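Local coordinates for protein type I polyketide synthase PikAII (Streptomyces venezuelae, PDB 3QP9) that is a modular polyketide synthase whose C2-type ketoreductase, a Rossmann-fold domain, probably acts in epimerization of the polyketide intermediate, at residues Ser27-Arg31 against Asp483-Ala489; Ala268-Arg273 against Glu309-Ala315; Leu399-Ala405 against Thr419-Leu425. All blocks are in the same frame, centred on the assembly; numbering follows the deposited sequence.

Interaction 1 of 3, residues Ser27-Arg31 against Asp483-Ala489; sequences SWRYR and DTAVTIA
Strands 29-31 and 485-488 run antiparallel, their short axes crossing at 134° and approaching to 4.5 Å, and one more backbone bond, A489 N to a lone pair of W28 O, carries the pairing just past their ends. This ladder joins strand 29-36 to strand 485-488, which has strand 435-441 on its other flank and so continues the Rossmann-type sheet of the ketoreductase. Y30 and T487 form the hydrogen-bonded pair: Y30 N reaches T487 O at 2.9 Å, and T487 N returns a bond to Y30 O at 2.8 Å. R29 and I488 are the neighbouring non-hydrogen-bonded pair. On their face of the sheet R29 bends at chi3 (46°), its chain leaving its own strand nearly at right angles and leading back along 485-488 toward D483, just before that strand begins. NH1 and NH2 both seize OD2 of that carboxylate, NH2 to OD2 measuring 2.7 Å, with guanidinium and carboxylate planes only 17° apart. Arginine suits the place because its paired N-H groups can grip one oxygen end-on while NE bonds to A236 O; CG2 of V486 lies over one face of the guanidinium. The flat indole of W28 offers its edge to the CG2 branch of I488, CE3 to CG2 being 3.9 Å, and both side chains also rest on helix 468-481, at T470 and A474. On the other face CB of Y30 packs on CB of T487. The tyrosine ring has A489 O at its edge, and its hydroxyl bonds with W493 NE1. Y30 OH donates to a water 2.7 Å away, which donates in turn to S27 O and to A489 O, the latter 2.6 Å from the water.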
loop_
_atom_site.group_PDB
_atom_site.type_symbol
_atom_site.label_atom_id
_atom_site.label_comp_id
_atom_site.label_asym_id
_atom_site.label_seq_id
_atom_site.Cartn_x
_atom_site.Cartn_y
_atom_site.Cartn_z
ATOM N N SER A 27 10.125 0.520 20.656
ATOM C CA SER A 27 8.782 1.031 20.773
ATOM C C SER A 27 8.388 1.686 19.453
ATOM O O SER A 27 7.335 2.255 19.365
ATOM C CB SER A 27 8.652 2.044 21.925
ATOM O OG SER A 27 9.470 3.173 21.588
ATOM N N TRP A 28 9.200 1.562 18.402
ATOM C CA TRP A 28 8.775 2.042 17.062
ATOM C C TRP A 28 8.143 0.932 16.186
ATOM O O TRP A 28 7.774 1.225 15.068
ATOM C CB TRP A 28 9.978 2.612 16.262
ATOM C CG TRP A 28 10.678 3.764 16.892
ATOM C CD1 TRP A 28 10.316 4.454 18.000
ATOM C CD2 TRP A 28 11.823 4.424 16.364
ATOM N NE1 TRP A 28 11.244 5.436 18.249
ATOM C CE2 TRP A 28 12.134 5.486 17.225
ATOM C CE3 TRP A 28 12.659 4.179 15.268
ATOM C CZ2 TRP A 28 13.241 6.355 17.008
ATOM C CZ3 TRP A 28 13.748 5.058 15.044
ATOM C CH2 TRP A 28 14.002 6.140 15.916
ATOM N N ARG A 29 8.120 -0.333 16.652
ATOM C CA ARG A 29 7.600 -1.418 15.817
ATOM C C ARG A 29 6.102 -1.636 15.908
ATOM O O ARG A 29 5.565 -1.791 16.993
ATOM C CB ARG A 29 8.331 -2.762 16.170
ATOM C CG ARG A 29 9.802 -2.729 15.994
ATOM C CD ARG A 29 10.439 -4.060 16.677
ATOM N NE ARG A 29 9.649 -5.235 16.277
ATOM C CZ ARG A 29 9.762 -5.855 15.093
ATOM N NH1 ARG A 29 9.011 -6.921 14.818
ATOM N NH2 ARG A 29 10.727 -5.514 14.224
ATOM N N TYR A 30 5.392 -1.576 14.740
ATOM C CA TYR A 30 3.930 -1.784 14.656
ATOM C C TYR A 30 3.685 -2.761 13.590
ATOM O O TYR A 30 4.589 -2.995 12.745
ATOM C CB TYR A 30 3.148 -0.469 14.333
ATOM C CG TYR A 30 3.416 0.560 15.411
ATOM C CD1 TYR A 30 4.537 1.386 15.332
ATOM C CD2 TYR A 30 2.680 0.567 16.565
ATOM C CE1 TYR A 30 4.863 2.332 16.357
ATOM C CE2 TYR A 30 2.960 1.558 17.604
ATOM C CZ TYR A 30 4.076 2.374 17.464
ATOM O OH TYR A 30 4.340 3.266 18.458
ATOM N N ARG A 31 2.492 -3.346 13.562
ATOM C CA ARG A 31 2.183 -4.153 12.363
ATOM C C ARG A 31 0.732 -4.139 12.184
ATOM O O ARG A 31 -0.036 -3.810 13.134
ATOM C CB ARG A 31 2.653 -5.628 12.611
ATOM C CG ARG A 31 2.068 -6.286 13.937
ATOM C CD ARG A 31 2.051 -7.896 13.989
ATOM N NE ARG A 31 2.295 -8.303 15.364
ATOM C CZ ARG A 31 1.400 -8.639 16.289
ATOM N NH1 ARG A 31 1.839 -8.918 17.504
ATOM N NH2 ARG A 31 0.113 -8.750 16.047
ATOM N N ASP A 483 10.977 -10.619 10.065
ATOM C CA ASP A 483 9.816 -9.819 9.656
ATOM C C ASP A 483 9.682 -9.743 8.149
ATOM O O ASP A 483 10.700 -9.520 7.416
ATOM C CB ASP A 483 9.980 -8.401 10.180
ATOM C CG ASP A 483 9.693 -8.283 11.685
ATOM O OD1 ASP A 483 9.012 -9.147 12.228
ATOM O OD2 ASP A 483 10.145 -7.340 12.334
ATOM N N THR A 484 8.435 -9.856 7.705
ATOM C CA THR A 484 8.016 -9.770 6.318
ATOM C C THR A 484 7.234 -8.467 6.072
ATOM O O THR A 484 7.348 -7.887 5.016
ATOM C CB THR A 484 7.324 -11.095 5.836
ATOM O OG1 THR A 484 7.181 -11.080 4.402
ATOM C CG2 THR A 484 6.016 -11.225 6.378
ATOM N N ALA A 485 6.519 -7.936 7.068
ATOM C CA ALA A 485 5.769 -6.692 6.883
ATOM C C ALA A 485 5.799 -6.101 8.297
ATOM O O ALA A 485 5.326 -6.751 9.245
ATOM C CB ALA A 485 4.356 -6.997 6.402
ATOM N N VAL A 486 6.452 -4.956 8.482
ATOM C CA VAL A 486 6.474 -4.301 9.790
ATOM C C VAL A 486 6.393 -2.769 9.532
ATOM O O VAL A 486 6.798 -2.315 8.494
ATOM C CB VAL A 486 7.740 -4.671 10.530
ATOM C CG1 VAL A 486 8.972 -4.201 9.770
ATOM C CG2 VAL A 486 7.708 -4.132 11.988
ATOM N N THR A 487 5.838 -2.000 10.448
ATOM C CA THR A 487 5.859 -0.511 10.367
ATOM C C THR A 487 6.884 0.009 11.416
ATOM O O THR A 487 6.804 -0.337 12.569
ATOM C CB THR A 487 4.504 0.061 10.719
ATOM O OG1 THR A 487 3.622 -0.376 9.726
ATOM C CG2 THR A 487 4.486 1.632 10.793
ATOM N N ILE A 488 7.768 0.930 11.013
ATOM C CA ILE A 488 8.710 1.482 11.961
ATOM C C ILE A 488 8.402 2.983 11.975
ATOM O O ILE A 488 8.643 3.659 11.009
ATOM C CB ILE A 488 10.086 1.242 11.487
ATOM C CG1 ILE A 488 10.270 -0.299 11.394
ATOM C CG2 ILE A 488 11.139 1.825 12.583
ATOM C CD1 ILE A 488 11.667 -0.679 11.027
ATOM N N ALA A 489 7.961 3.482 13.109
ATOM C CA ALA A 489 7.571 4.872 13.195
ATOM C C ALA A 489 7.658 5.364 14.665
ATOM O O ALA A 489 7.458 4.578 15.601
ATOM C CB ALA A 489 6.146 5.008 12.611
HETATM O O HOH W 1 6.478 4.889 17.937
#

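Interaction 2 of 3, residues Ala268-Arg273 against Glu309-Ala315; sequences ARRLAR and ELADLGA
The guanidinium of R269 meets E309 at its edge, whereas that of R273 lies flat against L313, whose CD1 sits over the centre of one face. These residues join two helices of the Rossmann fold, 262-274 and 304-313, which run nearly parallel on the same side of the sheet, their short axes 24° apart and 9.0 Å at closest. R269 grips E309 side-on: NE donates to OE1 at 2.9 Å and NH1 to OE2 at 2.9 Å. The planes are turned 35° against each other, so OE1 is met out of the carboxylate plane while OE2 uses its syn lone pair. Extended chains on both residues let them bridge the groove between the helices, and NH2 of R269 keeps E266 as a second partner. R273 lends its aliphatic part and flat group to L313, NE standing 3.6 Å from CD2. Nearer the sheet, alanine suits position 272 because the helices come close there: its CB packs at 3.7 Å on L313 CB and also touches L310 CD2. L310 continues inward to L281, as A315 does to L279, both on strand 278-283. At the end of helix 304-313, G314, with no CB to meet the carbonyl oxygen of L313, takes a phi of 121° in a Schellman motif. The chain is thereby turned so that A315 CB comes to 4.1 Å from A272 CB.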
loop_
_atom_site.group_PDB
_atom_site.type_symbol
_atom_site.label_atom_id
_atom_site.label_comp_id
_atom_site.label_asym_id
_atom_site.label_seq_id
_atom_site.Cartn_x
_atom_site.Cartn_y
_atom_site.Cartn_z
ATOM N N ALA A 268 24.123 1.783 2.985
ATOM C CA ALA A 268 25.359 1.199 2.481
ATOM C C ALA A 268 26.552 1.405 3.418
ATOM O O ALA A 268 27.331 0.464 3.601
ATOM C CB ALA A 268 25.649 1.765 1.029
ATOM N N ARG A 269 26.674 2.573 4.068
ATOM C CA ARG A 269 27.708 2.774 5.094
ATOM C C ARG A 269 27.519 1.771 6.217
ATOM O O ARG A 269 28.474 1.168 6.690
ATOM C CB ARG A 269 27.732 4.166 5.734
ATOM C CG ARG A 269 27.975 5.289 4.764
ATOM C CD ARG A 269 28.056 6.626 5.504
ATOM N NE ARG A 269 28.583 7.572 4.556
ATOM C CZ ARG A 269 27.888 8.501 3.912
ATOM N NH1 ARG A 269 28.552 9.257 3.088
ATOM N NH2 ARG A 269 26.583 8.656 4.101
ATOM N N ARG A 270 26.276 1.608 6.637
ATOM C CA ARG A 270 26.002 0.649 7.706
ATOM C C ARG A 270 26.349 -0.743 7.299
ATOM O O ARG A 270 26.881 -1.528 8.126
ATOM C CB ARG A 270 24.537 0.737 8.188
ATOM C CG ARG A 270 24.107 -0.276 9.191
ATOM C CD ARG A 270 24.832 -0.110 10.535
ATOM N NE ARG A 270 24.373 1.102 11.199
ATOM C CZ ARG A 270 23.344 1.153 12.068
ATOM N NH1 ARG A 270 23.036 2.321 12.598
ATOM N NH2 ARG A 270 22.698 0.059 12.444
ATOM N N LEU A 271 25.989 -1.156 6.076
ATOM C CA LEU A 271 26.332 -2.542 5.658
ATOM C C LEU A 271 27.844 -2.754 5.653
ATOM O O LEU A 271 28.393 -3.745 6.169
ATOM C CB LEU A 271 25.754 -2.760 4.244
ATOM C CG LEU A 271 24.226 -2.952 4.204
ATOM C CD1 LEU A 271 23.622 -2.699 2.857
ATOM C CD2 LEU A 271 24.036 -4.410 4.545
ATOM N N ALA A 272 28.560 -1.771 5.184
ATOM C CA ALA A 272 30.046 -1.900 5.215
ATOM C C ALA A 272 30.555 -2.003 6.640
ATOM O O ALA A 272 31.374 -2.904 6.968
ATOM C CB ALA A 272 30.634 -0.712 4.588
ATOM N N ARG A 273 30.068 -1.113 7.486
ATOM C CA ARG A 273 30.483 -1.165 8.870
ATOM C C ARG A 273 30.210 -2.533 9.502
ATOM O O ARG A 273 31.012 -3.033 10.262
ATOM C CB ARG A 273 29.969 0.004 9.738
ATOM C CG ARG A 273 30.721 1.362 9.445
ATOM C CD ARG A 273 30.386 2.518 10.461
ATOM N NE ARG A 273 31.077 3.754 10.047
ATOM C CZ ARG A 273 30.457 4.785 9.462
ATOM N NH1 ARG A 273 31.172 5.853 9.119
ATOM N NH2 ARG A 273 29.118 4.768 9.267
ATOM N N GLU A 309 35.079 5.945 0.342
ATOM C CA GLU A 309 34.655 5.871 1.767
ATOM C C GLU A 309 34.291 4.420 2.169
ATOM O O GLU A 309 34.795 3.881 3.176
ATOM C CB GLU A 309 33.535 6.873 2.092
ATOM C CG GLU A 309 33.199 6.915 3.634
ATOM C CD GLU A 309 31.859 7.591 3.937
ATOM O OE1 GLU A 309 31.403 7.511 5.102
ATOM O OE2 GLU A 309 31.264 8.218 3.027
ATOM N N LEU A 310 33.492 3.754 1.337
ATOM C CA LEU A 310 33.068 2.426 1.663
ATOM C C LEU A 310 34.241 1.430 1.635
ATOM O O LEU A 310 34.229 0.445 2.373
ATOM C CB LEU A 310 31.992 1.962 0.712
ATOM C CG LEU A 310 30.682 2.800 0.805
ATOM C CD1 LEU A 310 29.862 2.452 -0.505
ATOM C CD2 LEU A 310 29.941 2.375 2.165
ATOM N N ALA A 311 35.230 1.671 0.756
ATOM C CA ALA A 311 36.463 0.872 0.720
ATOM C C ALA A 311 37.177 1.009 2.090
ATOM O O ALA A 311 37.526 -0.012 2.683
ATOM C CB ALA A 311 37.360 1.314 -0.425
ATOM N N ASP A 312 37.345 2.237 2.597
ATOM C CA ASP A 312 37.887 2.422 3.980
ATOM C C ASP A 312 37.117 1.671 5.074
ATOM O O ASP A 312 37.704 1.227 6.107
ATOM C CB ASP A 312 37.992 3.885 4.353
ATOM C CG ASP A 312 39.179 4.581 3.660
ATOM O OD1 ASP A 312 40.100 3.850 3.301
ATOM O OD2 ASP A 312 39.179 5.841 3.519
ATOM N N LEU A 313 35.790 1.569 4.855
ATOM C CA LEU A 313 34.891 0.926 5.839
ATOM C C LEU A 313 34.888 -0.567 5.659
ATOM O O LEU A 313 34.317 -1.318 6.484
ATOM C CB LEU A 313 33.456 1.501 5.676
ATOM C CG LEU A 313 33.316 2.939 6.119
ATOM C CD1 LEU A 313 31.868 3.501 5.731
ATOM C CD2 LEU A 313 33.666 3.039 7.651
ATOM N N GLY A 314 35.468 -1.027 4.546
ATOM C CA GLY A 314 35.673 -2.459 4.383
ATOM C C GLY A 314 34.997 -3.114 3.165
ATOM O O GLY A 314 35.016 -4.347 3.022
ATOM N N ALA A 315 34.262 -2.357 2.378
ATOM C CA ALA A 315 33.539 -3.029 1.251
ATOM C C ALA A 315 34.048 -2.586 -0.090
ATOM O O ALA A 315 34.342 -1.426 -0.250
ATOM C CB ALA A 315 32.037 -2.726 1.296
#

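Interaction 3 of 3, residues Leu399-Ala405 against Thr419-Leu425; sequences LFSSVAA and TAFLDAL
S401 presents one hydroxyl to three acceptors of the opposing helix, and every one of these bonds is weak. Its OG lies 3.1 Å from D423 OD2, 3.2 Å from D423 OD1 and 3.4 Å from T419 O, three weak contacts sharing one hydroxyl. The setting is the beta-alpha-beta unit of the Rossmann fold built from strand 396-402, helix 413-426 and strand 435-441; the contact is where the helix packs back across the strand that precedes it. With OG anti to the backbone N (chi1 170°), the small serine side chain reaches the helix without pushing it away. D423 swings its carboxylate in from the flank of the helix. Its OD2 is also bonded to S438 OG on the next strand, and OD1 receives a water at 2.7 Å that donates as well to A405 O. Toward the start of the strand the contact is apolar. L399 CD1 comes to 3.8 Å from L425 CD1, the two side chains crossing at about a right angle, and also touches L422 CB. The other way, L422 CD1 lies 3.4 Å from F400 O; L399 and L422 also touch A377 of helix 363-386. Where the strand ends, S402 OG accepts from A404 N in an ST turn, and A405 N bonds to S402 O in the same bend. The placement of the T419 side chain beside this turn is doubtful. S438, a water and, weakly, S401 thus surround the carboxylate of D423, which would tend to favour its charged form within an otherwise buried interface.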
loop_
_atom_site.group_PDB
_atom_site.type_symbol
_atom_site.label_atom_id
_atom_site.label_comp_id
_atom_site.label_asym_id
_atom_site.label_seq_id
_atom_site.Cartn_x
_atom_site.Cartn_y
_atom_site.Cartn_z
ATOM N N LEU A 399 11.857 -3.948 0.580
ATOM C CA LEU A 399 11.169 -2.731 0.052
ATOM C C LEU A 399 10.939 -1.659 1.090
ATOM O O LEU A 399 10.403 -1.908 2.230
ATOM C CB LEU A 399 9.805 -3.208 -0.511
ATOM C CG LEU A 399 9.930 -4.448 -1.405
ATOM C CD1 LEU A 399 8.479 -4.875 -2.020
ATOM C CD2 LEU A 399 10.895 -4.152 -2.594
ATOM N N PHE A 400 11.320 -0.442 0.740
ATOM C CA PHE A 400 11.054 0.721 1.593
ATOM C C PHE A 400 9.698 1.306 1.211
ATOM O O PHE A 400 9.565 1.924 0.175
ATOM C CB PHE A 400 12.188 1.786 1.450
ATOM C CG PHE A 400 13.409 1.498 2.319
ATOM C CD1 PHE A 400 13.907 0.228 2.452
ATOM C CD2 PHE A 400 14.059 2.528 3.015
ATOM C CE1 PHE A 400 15.022 -0.013 3.261
ATOM C CE2 PHE A 400 15.170 2.276 3.849
ATOM C CZ PHE A 400 15.645 1.055 3.992
ATOM N N SER A 401 8.709 1.102 2.107
ATOM C CA SER A 401 7.389 1.620 1.944
ATOM C C SER A 401 7.211 2.754 2.966
ATOM O O SER A 401 8.194 3.314 3.497
ATOM C CB SER A 401 6.413 0.441 2.153
ATOM O OG SER A 401 5.033 0.789 2.242
ATOM N N SER A 402 5.973 3.074 3.296
ATOM C CA SER A 402 5.693 4.327 4.022
ATOM C C SER A 402 4.444 4.153 4.863
ATOM O O SER A 402 3.520 3.476 4.445
ATOM C CB SER A 402 5.468 5.444 3.009
ATOM O OG SER A 402 4.737 6.500 3.582
ATOM N N VAL A 403 4.413 4.809 6.010
ATOM C CA VAL A 403 3.210 4.883 6.801
ATOM C C VAL A 403 1.974 5.438 5.983
ATOM O O VAL A 403 0.848 5.287 6.451
ATOM C CB VAL A 403 3.400 5.696 8.125
ATOM C CG1 VAL A 403 4.457 5.037 9.081
ATOM C CG2 VAL A 403 3.809 7.203 7.856
ATOM N N ALA A 404 2.191 6.021 4.790
ATOM C CA ALA A 404 1.053 6.545 3.934
ATOM C C ALA A 404 0.245 5.327 3.459
ATOM O O ALA A 404 -0.981 5.381 3.369
ATOM C CB ALA A 404 1.571 7.338 2.730
ATOM N N ALA A 405 0.917 4.195 3.332
ATOM C CA ALA A 405 0.245 3.000 2.926
ATOM C C ALA A 405 -0.394 2.219 4.084
ATOM O O ALA A 405 -1.145 1.240 3.854
ATOM C CB ALA A 405 1.272 2.081 2.170
ATOM N N THR A 419 2.824 2.634 -2.637
ATOM C CA THR A 419 3.553 2.094 -1.525
ATOM C C THR A 419 2.718 0.920 -0.982
ATOM O O THR A 419 3.285 -0.110 -0.521
ATOM C CB THR A 419 3.792 3.345 -0.660
ATOM O OG1 THR A 419 5.170 3.646 -0.515
ATOM C CG2 THR A 419 2.866 3.738 0.471
ATOM N N ALA A 420 1.382 1.011 -1.090
ATOM C CA ALA A 420 0.598 -0.213 -0.693
ATOM C C ALA A 420 0.871 -1.381 -1.582
ATOM O O ALA A 420 0.661 -2.543 -1.187
ATOM C CB ALA A 420 -0.965 0.050 -0.606
ATOM N N PHE A 421 1.394 -1.117 -2.787
ATOM C CA PHE A 421 1.685 -2.258 -3.670
ATOM C C PHE A 421 2.870 -2.994 -3.121
ATOM O O PHE A 421 2.915 -4.303 -3.198
ATOM C CB PHE A 421 1.992 -1.803 -5.102
ATOM C CG PHE A 421 2.329 -2.931 -6.036
ATOM C CD1 PHE A 421 1.301 -3.631 -6.680
ATOM C CD2 PHE A 421 3.678 -3.273 -6.274
ATOM C CE1 PHE A 421 1.601 -4.684 -7.539
ATOM C CE2 PHE A 421 3.981 -4.253 -7.097
ATOM C CZ PHE A 421 2.936 -4.978 -7.776
ATOM N N LEU A 422 3.844 -2.229 -2.558
ATOM C CA LEU A 422 5.050 -2.869 -1.873
ATOM C C LEU A 422 4.682 -3.763 -0.729
ATOM O O LEU A 422 5.217 -4.938 -0.565
ATOM C CB LEU A 422 6.019 -1.775 -1.381
ATOM C CG LEU A 422 6.378 -0.706 -2.375
ATOM C CD1 LEU A 422 7.348 0.268 -1.763
ATOM C CD2 LEU A 422 7.100 -1.409 -3.608
ATOM N N ASP A 423 3.794 -3.252 0.145
ATOM C CA ASP A 423 3.351 -3.994 1.321
ATOM C C ASP A 423 2.589 -5.242 0.857
ATOM O O ASP A 423 2.759 -6.329 1.392
ATOM C CB ASP A 423 2.457 -3.161 2.238
ATOM C CG ASP A 423 3.128 -1.975 2.800
ATOM O OD1 ASP A 423 2.412 -0.976 3.002
ATOM O OD2 ASP A 423 4.326 -2.044 3.263
ATOM N N ALA A 424 1.837 -5.141 -0.220
ATOM C CA ALA A 424 1.182 -6.362 -0.735
ATOM C C ALA A 424 2.065 -7.408 -1.342
ATOM O O ALA A 424 1.713 -8.582 -1.293
ATOM C CB ALA A 424 0.113 -6.006 -1.803
ATOM N N LEU A 425 3.101 -6.997 -2.088
ATOM C CA LEU A 425 4.140 -7.948 -2.583
ATOM C C LEU A 425 4.624 -8.766 -1.424
ATOM O O LEU A 425 4.805 -9.970 -1.554
ATOM C CB LEU A 425 5.289 -7.198 -3.255
ATOM C CG LEU A 425 5.119 -6.619 -4.666
ATOM C CD1 LEU A 425 6.413 -5.939 -5.078
ATOM C CD2 LEU A 425 4.791 -7.684 -5.734
HETATM O O HOH W 2 -0.254 -1.348 2.942
#

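Interactions 1 and 3 are neighbours, their centres 12 Å apart, and they touch through V403, whose CG1 packs on T487 CG2 at 3.8 Å and on A489 CB at 3.9 Å. Strand 435-441 runs between strands 396-402 and 485-488, so both contacts belong to the same sheet, interaction 1 adding the N-terminal strand at its side. Interaction 2 lies farther out, its centre 26 Å from that of interaction 1 and 28 Å from that of interaction 3, and joins helices that cover other strands of the ketoreductase fold. The active site of short-chain dehydrogenases lies at the C-terminal ends of the parallel strands, so interaction 3 is probably near it, whereas interaction 2 is on the flank.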